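PDB 4V33: polysaccharide deacetylase-like protein from Bacillus anthracis, which is a putative polysaccharide deacetylase, probably a zinc-dependent hydrolase acting on cell-envelope polysaccharide, required for osmotic stability and maintenance of cell shape. Local coordinates for residues 175-180 and 200-205; 183-188 and 194-199; 327-332 and 336-341. One frame throughout, in Å; residues are numbered along the deposited sequence. Where two conformers were deposited one is given.

Contact 1. Residues 175-180 and 200-205. With ACT (acetate ion), chain E.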
loop_
_atom_site.group_PDB
_atom_site.type_symbol
_atom_site.label_atom_id
_atom_site.label_comp_id
_atom_site.label_asym_id
_atom_site.label_seq_id
_atom_site.Cartn_x
_atom_site.Cartn_y
_atom_site.Cartn_z
ATOM N N LYS A 175 13.143 11.652 -3.800
ATOM C CA LYS A 175 14.400 11.098 -4.294
ATOM C C LYS A 175 14.898 10.013 -3.348
ATOM O O LYS A 175 15.489 9.017 -3.787
ATOM C CB LYS A 175 15.461 12.197 -4.452
ATOM C CG LYS A 175 16.775 11.705 -5.037
ATOM C CD LYS A 175 17.740 12.856 -5.251
ATOM C CE LYS A 175 19.000 12.417 -5.997
ATOM N NZ LYS A 175 19.867 11.516 -5.187
ATOM N N TYR A 176 14.660 10.198 -2.051
ATOM C CA TYR A 176 15.003 9.156 -1.087
ATOM C C TYR A 176 14.242 7.863 -1.404
ATOM O O TYR A 176 14.822 6.775 -1.385
ATOM C CB TYR A 176 14.758 9.610 0.361
ATOM C CG TYR A 176 15.141 8.545 1.369
ATOM C CD1 TYR A 176 14.224 7.583 1.762
ATOM C CD2 TYR A 176 16.423 8.484 1.898
ATOM C CE1 TYR A 176 14.569 6.584 2.659
ATOM C CE2 TYR A 176 16.776 7.488 2.802
ATOM C CZ TYR A 176 15.837 6.548 3.178
ATOM O OH TYR A 176 16.177 5.551 4.072
ATOM N N LEU A 177 12.953 7.981 -1.705
ATOM C CA LEU A 177 12.167 6.807 -2.071
ATOM C C LEU A 177 12.738 6.145 -3.330
ATOM O O LEU A 177 12.863 4.909 -3.411
ATOM C CB LEU A 177 10.702 7.193 -2.281
ATOM C CG LEU A 177 10.004 7.790 -1.062
ATOM C CD1 LEU A 177 8.531 8.041 -1.373
ATOM C CD2 LEU A 177 10.143 6.855 0.127
ATOM N N LYS A 178 13.080 6.971 -4.314
ATOM C CA LYS A 178 13.624 6.493 -5.584
ATOM C C LYS A 178 14.940 5.764 -5.387
ATOM O O LYS A 178 15.159 4.698 -5.968
ATOM C CB LYS A 178 13.828 7.663 -6.552
ATOM C CG LYS A 178 14.415 7.285 -7.910
ATOM C CD LYS A 178 14.471 8.498 -8.831
ATOM C CE LYS A 178 15.064 8.127 -10.191
ATOM N NZ LYS A 178 15.057 9.281 -11.139
ATOM N N ASP A 179 15.813 6.337 -4.562
ATOM C CA ASP A 179 17.142 5.783 -4.345
ATOM C C ASP A 179 17.176 4.552 -3.440
ATOM O O ASP A 179 18.189 3.844 -3.396
ATOM C CB ASP A 179 18.069 6.853 -3.762
ATOM C CG ASP A 179 18.377 7.950 -4.748
ATOM O OD1 ASP A 179 18.090 7.762 -5.949
ATOM O OD2 ASP A 179 18.914 8.992 -4.317
ATOM N N ASN A 180 16.087 4.289 -2.729
ATOM C CA ASN A 180 16.092 3.221 -1.731
ATOM C C ASN A 180 15.113 2.096 -2.020
ATOM O O ASN A 180 14.804 1.301 -1.140
ATOM C CB ASN A 180 15.887 3.782 -0.325
ATOM C CG ASN A 180 17.129 4.469 0.189
ATOM O OD1 ASN A 180 18.043 3.817 0.704
ATOM N ND2 ASN A 180 17.197 5.783 0.012
ATOM N N ILE A 200 4.755 1.778 -0.284
ATOM C CA ILE A 200 4.508 3.042 0.393
ATOM C C ILE A 200 3.444 3.821 -0.377
ATOM O O ILE A 200 3.375 3.729 -1.606
ATOM C CB ILE A 200 5.818 3.858 0.542
ATOM C CG1 ILE A 200 5.598 5.086 1.432
ATOM C CG2 ILE A 200 6.400 4.249 -0.831
ATOM C CD1 ILE A 200 6.918 5.654 1.992
ATOM N N PHE A 201 2.609 4.556 0.353
ATOM C CA PHE A 201 1.564 5.377 -0.246
ATOM C C PHE A 201 1.857 6.839 0.023
ATOM O O PHE A 201 1.884 7.265 1.174
ATOM C CB PHE A 201 0.194 5.026 0.355
ATOM C CG PHE A 201 -0.384 3.746 -0.174
ATOM C CD1 PHE A 201 0.217 2.531 0.105
ATOM C CD2 PHE A 201 -1.531 3.757 -0.950
ATOM C CE1 PHE A 201 -0.309 1.342 -0.388
ATOM C CE2 PHE A 201 -2.063 2.576 -1.441
ATOM C CZ PHE A 201 -1.456 1.375 -1.165
ATOM N N VAL A 202 2.100 7.600 -1.038
ATOM C CA VAL A 202 2.230 9.043 -0.912
ATOM C C VAL A 202 0.836 9.644 -1.094
ATOM O O VAL A 202 0.186 9.401 -2.119
ATOM C CB VAL A 202 3.175 9.614 -1.979
ATOM C CG1 VAL A 202 3.288 11.134 -1.845
ATOM C CG2 VAL A 202 4.561 8.950 -1.876
ATOM N N THR A 203 0.370 10.399 -0.096
ATOM C CA THR A 203 -0.950 11.039 -0.192
ATOM C C THR A 203 -0.879 12.527 0.121
ATOM O O THR A 203 -0.023 12.975 0.900
ATOM C CB THR A 203 -2.046 10.380 0.720
ATOM O OG1 THR A 203 -1.913 10.832 2.075
ATOM C CG2 THR A 203 -1.978 8.853 0.668
ATOM N N PHE A 204 -1.811 13.267 -0.473
ATOM C CA PHE A 204 -1.945 14.711 -0.300
ATOM C C PHE A 204 -3.370 15.018 0.089
ATOM O O PHE A 204 -4.311 14.467 -0.499
ATOM C CB PHE A 204 -1.659 15.429 -1.619
ATOM C CG PHE A 204 -0.280 15.204 -2.140
ATOM C CD1 PHE A 204 -0.016 14.126 -2.968
ATOM C CD2 PHE A 204 0.755 16.068 -1.808
ATOM C CE1 PHE A 204 1.263 13.893 -3.461
ATOM C CE2 PHE A 204 2.043 15.842 -2.298
ATOM C CZ PHE A 204 2.296 14.751 -3.126
ATOM N N ASP A 205 -3.528 15.915 1.056
ATOM C CA ASP A 205 -4.860 16.320 1.494
ATOM C C ASP A 205 -5.225 17.707 1.007
ATOM O O ASP A 205 -4.460 18.660 1.211
ATOM C CB ASP A 205 -4.961 16.307 3.024
ATOM C CG ASP A 205 -5.067 14.903 3.597
ATOM O OD1 ASP A 205 -4.865 13.926 2.855
ATOM O OD2 ASP A 205 -5.362 14.781 4.802
HETATM C C ACT E . 15.279 2.187 3.718
HETATM O O ACT E . 14.673 3.275 3.800
HETATM O OXT ACT E . 14.566 1.188 3.491
HETATM C CH3 ACT E . 16.768 2.089 3.884
#

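Contact 2. Residues 183-188 and 194-199. With EDO (1,2-ethanediol), chain G; ACT (acetate ion), chain E.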
loop_
_atom_site.group_PDB
_atom_site.type_symbol
_atom_site.label_atom_id
_atom_site.label_comp_id
_atom_site.label_asym_id
_atom_site.label_seq_id
_atom_site.Cartn_x
_atom_site.Cartn_y
_atom_site.Cartn_z
ATOM N N THR A 183 8.426 1.065 -3.462
ATOM C CA THR A 183 7.437 0.950 -4.523
ATOM C C THR A 183 6.233 1.812 -4.155
ATOM O O THR A 183 5.490 1.510 -3.214
ATOM C CB THR A 183 6.973 -0.514 -4.736
ATOM O OG1 THR A 183 8.107 -1.355 -4.967
ATOM C CG2 THR A 183 6.028 -0.605 -5.931
ATOM N N LEU A 184 6.061 2.905 -4.887
ATOM C CA LEU A 184 4.935 3.803 -4.632
ATOM C C LEU A 184 3.660 3.176 -5.180
ATOM O O LEU A 184 3.639 2.658 -6.303
ATOM C CB LEU A 184 5.189 5.177 -5.258
ATOM C CG LEU A 184 6.100 6.134 -4.468
ATOM C CD1 LEU A 184 7.538 5.623 -4.305
ATOM C CD2 LEU A 184 6.104 7.513 -5.120
ATOM N N LEU A 185 2.610 3.205 -4.366
ATOM C CA LEU A 185 1.333 2.605 -4.719
ATOM C C LEU A 185 0.186 3.568 -4.482
ATOM O O LEU A 185 0.318 4.555 -3.752
ATOM C CB LEU A 185 1.070 1.350 -3.880
ATOM C CG LEU A 185 2.040 0.183 -4.051
ATOM C CD1 LEU A 185 1.674 -0.929 -3.075
ATOM C CD2 LEU A 185 2.034 -0.328 -5.489
ATOM N N THR A 186 -0.944 3.260 -5.111
ATOM C CA THR A 186 -2.216 3.916 -4.815
ATOM C C THR A 186 -3.226 2.820 -4.498
ATOM O O THR A 186 -2.922 1.642 -4.661
ATOM C CB THR A 186 -2.710 4.783 -5.993
ATOM O OG1 THR A 186 -2.789 3.993 -7.190
ATOM C CG2 THR A 186 -1.758 5.950 -6.224
ATOM N N PHE A 187 -4.434 3.176 -4.069
ATOM C CA PHE A 187 -5.354 2.160 -3.554
ATOM C C PHE A 187 -5.892 1.187 -4.602
ATOM O O PHE A 187 -6.371 0.111 -4.260
ATOM C CB PHE A 187 -6.482 2.809 -2.728
ATOM C CG PHE A 187 -6.001 3.334 -1.413
ATOM C CD1 PHE A 187 -5.704 2.457 -0.375
ATOM C CD2 PHE A 187 -5.774 4.695 -1.227
ATOM C CE1 PHE A 187 -5.220 2.922 0.832
ATOM C CE2 PHE A 187 -5.286 5.172 -0.017
ATOM C CZ PHE A 187 -5.008 4.286 1.015
ATOM N N GLU A 188 -5.777 1.550 -5.875
ATOM C CA GLU A 188 -6.097 0.618 -6.953
ATOM C C GLU A 188 -5.194 -0.620 -6.925
ATOM O O GLU A 188 -5.545 -1.660 -7.488
ATOM C CB GLU A 188 -5.972 1.302 -8.315
ATOM C CG GLU A 188 -6.954 2.435 -8.528
ATOM C CD GLU A 188 -6.460 3.770 -7.997
ATOM O OE1 GLU A 188 -5.392 3.816 -7.342
ATOM O OE2 GLU A 188 -7.145 4.779 -8.261
ATOM N N ASN A 194 1.820 -6.819 -0.627
ATOM C CA ASN A 194 2.743 -7.891 -0.254
ATOM C C ASN A 194 3.481 -8.483 -1.451
ATOM O O ASN A 194 4.300 -9.393 -1.299
ATOM C CB ASN A 194 2.007 -8.982 0.522
ATOM C CG ASN A 194 1.624 -8.528 1.917
ATOM O OD1 ASN A 194 2.486 -8.127 2.699
ATOM N ND2 ASN A 194 0.326 -8.572 2.228
ATOM N N LYS A 195 3.207 -7.935 -2.631
ATOM C CA LYS A 195 3.791 -8.443 -3.873
ATOM C C LYS A 195 4.909 -7.546 -4.409
ATOM O O LYS A 195 5.500 -7.845 -5.451
ATOM C CB LYS A 195 2.702 -8.591 -4.940
ATOM C CG LYS A 195 1.567 -9.526 -4.541
ATOM C CD LYS A 195 0.559 -9.666 -5.674
ATOM C CE LYS A 195 -0.696 -10.402 -5.220
ATOM N NZ LYS A 195 -0.423 -11.794 -4.802
ATOM N N VAL A 196 5.190 -6.461 -3.693
ATOM C CA VAL A 196 6.216 -5.501 -4.096
ATOM C C VAL A 196 7.170 -5.222 -2.950
ATOM O O VAL A 196 6.854 -5.452 -1.789
ATOM C CB VAL A 196 5.608 -4.158 -4.564
ATOM C CG1 VAL A 196 4.620 -4.397 -5.707
ATOM C CG2 VAL A 196 4.948 -3.403 -3.386
ATOM N N ASN A 197 8.350 -4.728 -3.292
ATOM C CA ASN A 197 9.347 -4.356 -2.301
ATOM C C ASN A 197 9.025 -2.992 -1.704
ATOM O O ASN A 197 8.693 -2.058 -2.439
ATOM C CB ASN A 197 10.725 -4.305 -2.959
ATOM C CG ASN A 197 11.840 -4.058 -1.967
ATOM O OD1 ASN A 197 12.572 -3.071 -2.068
ATOM N ND2 ASN A 197 11.980 -4.956 -1.001
ATOM N N LYS A 198 9.126 -2.886 -0.384
ATOM C CA LYS A 198 8.972 -1.607 0.312
ATOM C C LYS A 198 7.785 -0.773 -0.174
ATOM O O LYS A 198 7.962 0.341 -0.677
ATOM C CB LYS A 198 10.266 -0.799 0.191
ATOM C CG LYS A 198 11.474 -1.469 0.823
ATOM C CD LYS A 198 12.690 -0.550 0.738
ATOM C CE LYS A 198 13.930 -1.232 1.258
ATOM N NZ LYS A 198 15.086 -0.291 1.248
ATOM N N PRO A 199 6.569 -1.312 -0.037
ATOM C CA PRO A 199 5.376 -0.561 -0.441
ATOM C C PRO A 199 5.222 0.720 0.367
ATOM O O PRO A 199 5.529 0.743 1.557
ATOM C CB PRO A 199 4.230 -1.526 -0.099
ATOM C CG PRO A 199 4.793 -2.396 1.000
ATOM C CD PRO A 199 6.227 -2.608 0.580
HETATM C C1 EDO G . 9.407 2.317 -8.125
HETATM O O1 EDO G . 8.927 2.270 -9.471
HETATM C C2 EDO G . 8.679 3.418 -7.354
HETATM O O2 EDO G . 7.278 3.168 -7.354
HETATM C C ACT E . 15.279 2.187 3.718
HETATM O O ACT E . 14.673 3.275 3.800
HETATM O OXT ACT E . 14.566 1.188 3.491
HETATM C CH3 ACT E . 16.768 2.089 3.884
#

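Contact 3. Residues 327-332 and 336-341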
loop_
_atom_site.group_PDB
_atom_site.type_symbol
_atom_site.label_atom_id
_atom_site.label_comp_id
_atom_site.label_asym_id
_atom_site.label_seq_id
_atom_site.Cartn_x
_atom_site.Cartn_y
_atom_site.Cartn_z
ATOM N N GLY A 327 1.508 6.560 12.590
ATOM C CA GLY A 327 2.010 5.202 12.519
ATOM C C GLY A 327 1.937 4.629 11.122
ATOM O O GLY A 327 1.477 5.291 10.194
ATOM N N LYS A 328 2.429 3.401 10.978
ATOM C CA LYS A 328 2.347 2.675 9.717
ATOM C C LYS A 328 1.214 1.677 9.773
ATOM O O LYS A 328 0.953 1.085 10.818
ATOM C CB LYS A 328 3.640 1.908 9.462
ATOM C CG LYS A 328 4.882 2.747 9.492
ATOM C CD LYS A 328 6.091 1.869 9.220
ATOM C CE LYS A 328 7.362 2.541 9.669
ATOM N NZ LYS A 328 7.355 2.815 11.136
ATOM N N PHE A 329 0.537 1.480 8.648
ATOM C CA PHE A 329 -0.476 0.448 8.571
ATOM C C PHE A 329 0.147 -0.948 8.469
ATOM O O PHE A 329 1.187 -1.129 7.844
ATOM C CB PHE A 329 -1.397 0.681 7.368
ATOM C CG PHE A 329 -2.429 -0.397 7.191
ATOM C CD1 PHE A 329 -3.641 -0.330 7.859
ATOM C CD2 PHE A 329 -2.176 -1.495 6.378
ATOM C CE1 PHE A 329 -4.588 -1.328 7.710
ATOM C CE2 PHE A 329 -3.113 -2.499 6.233
ATOM C CZ PHE A 329 -4.325 -2.412 6.896
ATOM N N ILE A 330 -0.492 -1.926 9.096
ATOM C CA ILE A 330 -0.227 -3.332 8.792
ATOM C C ILE A 330 -1.553 -4.077 8.837
ATOM O O ILE A 330 -2.461 -3.720 9.603
ATOM C CB ILE A 330 0.826 -3.972 9.737
ATOM C CG1 ILE A 330 1.311 -5.316 9.173
ATOM C CG2 ILE A 330 0.272 -4.128 11.143
ATOM C CD1 ILE A 330 2.604 -5.804 9.791
ATOM N N THR A 331 -1.681 -5.082 7.981
ATOM C CA THR A 331 -2.903 -5.869 7.893
ATOM C C THR A 331 -3.019 -6.812 9.082
ATOM O O THR A 331 -2.232 -7.746 9.224
ATOM C CB THR A 331 -2.938 -6.678 6.579
ATOM O OG1 THR A 331 -2.826 -5.775 5.471
ATOM C CG2 THR A 331 -4.237 -7.451 6.460
ATOM N N LYS A 332 -4.000 -6.555 9.942
ATOM C CA LYS A 332 -4.216 -7.377 11.132
ATOM C C LYS A 332 -5.497 -8.188 11.049
ATOM O O LYS A 332 -5.732 -9.062 11.879
ATOM C CB LYS A 332 -4.254 -6.500 12.387
ATOM C CG LYS A 332 -2.993 -5.682 12.605
ATOM C CD LYS A 332 -3.060 -4.909 13.913
ATOM C CE LYS A 332 -1.841 -4.013 14.083
ATOM N NZ LYS A 332 -1.834 -3.315 15.400
ATOM N N ASP A 336 -13.109 -3.547 9.980
ATOM C CA ASP A 336 -13.064 -2.255 9.291
ATOM C C ASP A 336 -11.701 -1.547 9.336
ATOM O O ASP A 336 -11.630 -0.312 9.279
ATOM C CB ASP A 336 -14.147 -1.324 9.851
ATOM C CG ASP A 336 -15.543 -1.850 9.614
ATOM O OD1 ASP A 336 -15.755 -2.524 8.585
ATOM O OD2 ASP A 336 -16.429 -1.593 10.454
ATOM N N GLU A 337 -10.617 -2.316 9.428
ATOM C CA GLU A 337 -9.303 -1.697 9.593
ATOM C C GLU A 337 -8.908 -0.814 8.412
ATOM O O GLU A 337 -8.163 0.149 8.574
ATOM C CB GLU A 337 -8.217 -2.746 9.877
ATOM C CG GLU A 337 -7.925 -3.706 8.730
ATOM C CD GLU A 337 -6.892 -4.756 9.096
ATOM O OE1 GLU A 337 -6.369 -4.716 10.234
ATOM O OE2 GLU A 337 -6.607 -5.626 8.244
ATOM N N LEU A 338 -9.415 -1.124 7.222
ATOM C CA LEU A 338 -9.055 -0.337 6.044
ATOM C C LEU A 338 -9.754 1.018 6.017
ATOM O O LEU A 338 -9.412 1.877 5.198
ATOM C CB LEU A 338 -9.355 -1.104 4.754
ATOM C CG LEU A 338 -8.688 -2.471 4.636
ATOM C CD1 LEU A 338 -9.197 -3.186 3.392
ATOM C CD2 LEU A 338 -7.184 -2.300 4.589
ATOM N N LEU A 339 -10.729 1.194 6.910
ATOM C CA LEU A 339 -11.452 2.456 7.061
ATOM C C LEU A 339 -10.931 3.245 8.262
ATOM O O LEU A 339 -11.539 4.233 8.676
ATOM C CB LEU A 339 -12.955 2.187 7.240
ATOM C CG LEU A 339 -13.615 1.436 6.078
ATOM C CD1 LEU A 339 -15.057 1.077 6.394
ATOM C CD2 LEU A 339 -13.545 2.257 4.796
ATOM N N LYS A 340 -9.818 2.790 8.833
ATOM C CA LYS A 340 -9.230 3.413 10.016
ATOM C C LYS A 340 -7.714 3.454 9.887
ATOM O O LYS A 340 -6.989 3.241 10.862
ATOM C CB LYS A 340 -9.613 2.631 11.276
ATOM C CG LYS A 340 -11.092 2.677 11.594
ATOM C CD LYS A 340 -11.377 2.114 12.973
ATOM C CE LYS A 340 -11.408 0.609 12.964
ATOM N NZ LYS A 340 -12.180 0.095 14.144
ATOM N N MET A 341 -7.244 3.744 8.680
ATOM C CA MET A 341 -5.831 3.595 8.344
ATOM C C MET A 341 -4.967 4.745 8.870
ATOM O O MET A 341 -5.214 5.910 8.563
ATOM C CB MET A 341 -5.691 3.460 6.821
ATOM C CG MET A 341 -4.333 3.017 6.315
ATOM S SD MET A 341 -4.416 2.524 4.571
ATOM C CE MET A 341 -5.380 1.018 4.681
HETATM O O HOH W 1 -4.724 -2.554 10.968
#

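Contact 1. Residues 175-180 and 200-205
Helix 167-179 packs on strand 199-206 of the parallel sheet, in the irregular alpha/beta barrel of the polysaccharide deacetylase family, by setting Leu177 against Ile200 and Val202. The two methyls of the leucine divide the work: CD2 of Leu177 lies 3.9 Å from CD1 of Ile200, and CD1 of Leu177 is 4.1 Å from CG2 of Val202. Ile200 reaches out with its longer branch, CG1 being anti to the backbone N (chi1 -172°), and this brings CD1 to the leucine, the two side chains crossing at about a right angle. Val202 offers a shorter branch and meets Leu177 at a slant. The contact buries 109 Å² and consists of methyl-to-methyl touches between three buried side chains.

Just past the helix end, ND2 of Asn180 turns back to O of Tyr176 (2.9 Å, 166° at the hydrogen) while lying over the centre of the Tyr176 ring, and OH of Tyr176 holds an acetate ion at 2.7 Å from its O. Helix 352-359 also reaches Leu177, through Phe355 and Ile359; strand 146-149 touches Ile200 through Leu147, and strand 199-206 runs on to the zinc ligand Asp206.

Contact 2. Residues 183-188 and 194-199
Thr183 meets the turn at 197-198 with OG1 beside its own backbone N and anti to the carbonyl carbon (chi1 -55°), a setting that puts the hydroxyl on the side of its own amide, facing the same segment, and turns CG2 to Val196. OG1 of Thr183 donates to O of Asn197 over 2.7 Å, lying in the plane of that carbonyl on a lone pair. The amide N of Thr183 reaches the next carbonyl, O of Lys198, at 2.9 Å, with 164° at the hydrogen. Lys198 has a left-handed backbone conformation, which bends the chain as it enters strand 199-206.

Just after the bend, Thr183 and Pro199 form a parallel beta bridge, by which the short strand 183-185 joins the barrel sheet as a neighbour of strand 199-206. Thr183 is bonded by the residues flanking Pro199, its N by Lys198 O and its O by Ile200 N, and CA of Pro199 lies 3.5 Å from O of Thr183 in a CA-H...O contact (148° at the hydrogen). Ile200 O goes on to the amide of Leu185.

Apolar groups fill in beside the bonds. CG2 of Thr183 packs 3.8 Å from CB of Val196. CD1 of Leu185 touches two residues: it meets CG2 of Val196 tip to tip at 4.1 Å, and lies alongside Pro199, 4.0 Å from its CB. The extended Lys198 chain runs away from the bridge, so that NZ lies 2.7 Å from OXT of the acetate ion and also bonds to O of Asn180.

Contact 3. Residues 327-332 and 336-341
Met341 lays its terminal methyl over one face of the Phe329 ring, CE standing 3.9 Å from the ring centroid and 14° off the normal, a CH-pi contact. Its SD is 4.8 Å from the same centroid and oblique to it, so the pair is also a Met-aromatic contact, as judged from one of two deposited conformers of Met341. The contact lies within the loop joining strands 320-326 and 341-345 of the barrel sheet and draws its two ends together. The methionine is bent at its last torsion (chi3 -69°), which returns CE to the ring while CG packs 3.8 Å from CD1 of Phe329. At the far end of the ring, CZ of Phe329 meets CD2 of Leu338 at 3.7 Å. Trp190 touches Phe329, Leu338 and Met341 together, extending the apolar cluster.

Glu337, at the start of a short 3-10 turn, sends an extended side chain past the ring, its carboxylate turned steeply against the ring plane, to the backbone beyond Phe329. N of Lys332 donates to OE1 of Glu337 on the syn lone pair (3.0 Å, 149° at the hydrogen), with a weak second bond to OE2. Gly333 N also donates to OE2, and Glu334 N weakly to OE1. Three successive amides thus face one carboxylate, an arrangement that would favour its charged form and fix its rotation. CG2 of Thr331 rests 3.5 Å from OE2 of Glu337. A water bridges the two segments, its oxygen 2.8 Å from OE1 of Glu337 and 2.9 Å from O of Ile330.

Contact 1 is fully buried and rests on methyl groups alone; contacts 2 and 3 are partly buried and combine apolar packing with hydrogen bonds. Contacts 1 and 2 share strand 199-206, contact 1 setting a helix on it and contact 2 pairing a neighbouring strand with its start. Contact 2 is nested within the loop contact 1 closes, and one acetate touches both. Contact 3 lies further along the chain, its centre about 15 Å from that of contact 2, and uses a side-chain carboxylate as acceptor for backbone amides, whereas in contact 2 backbone carbonyls accept from the amide and hydroxyl of one threonine. CE1 of Phe187 and SD of Met341, 3.8 Å apart, join 183-188 to 336-341.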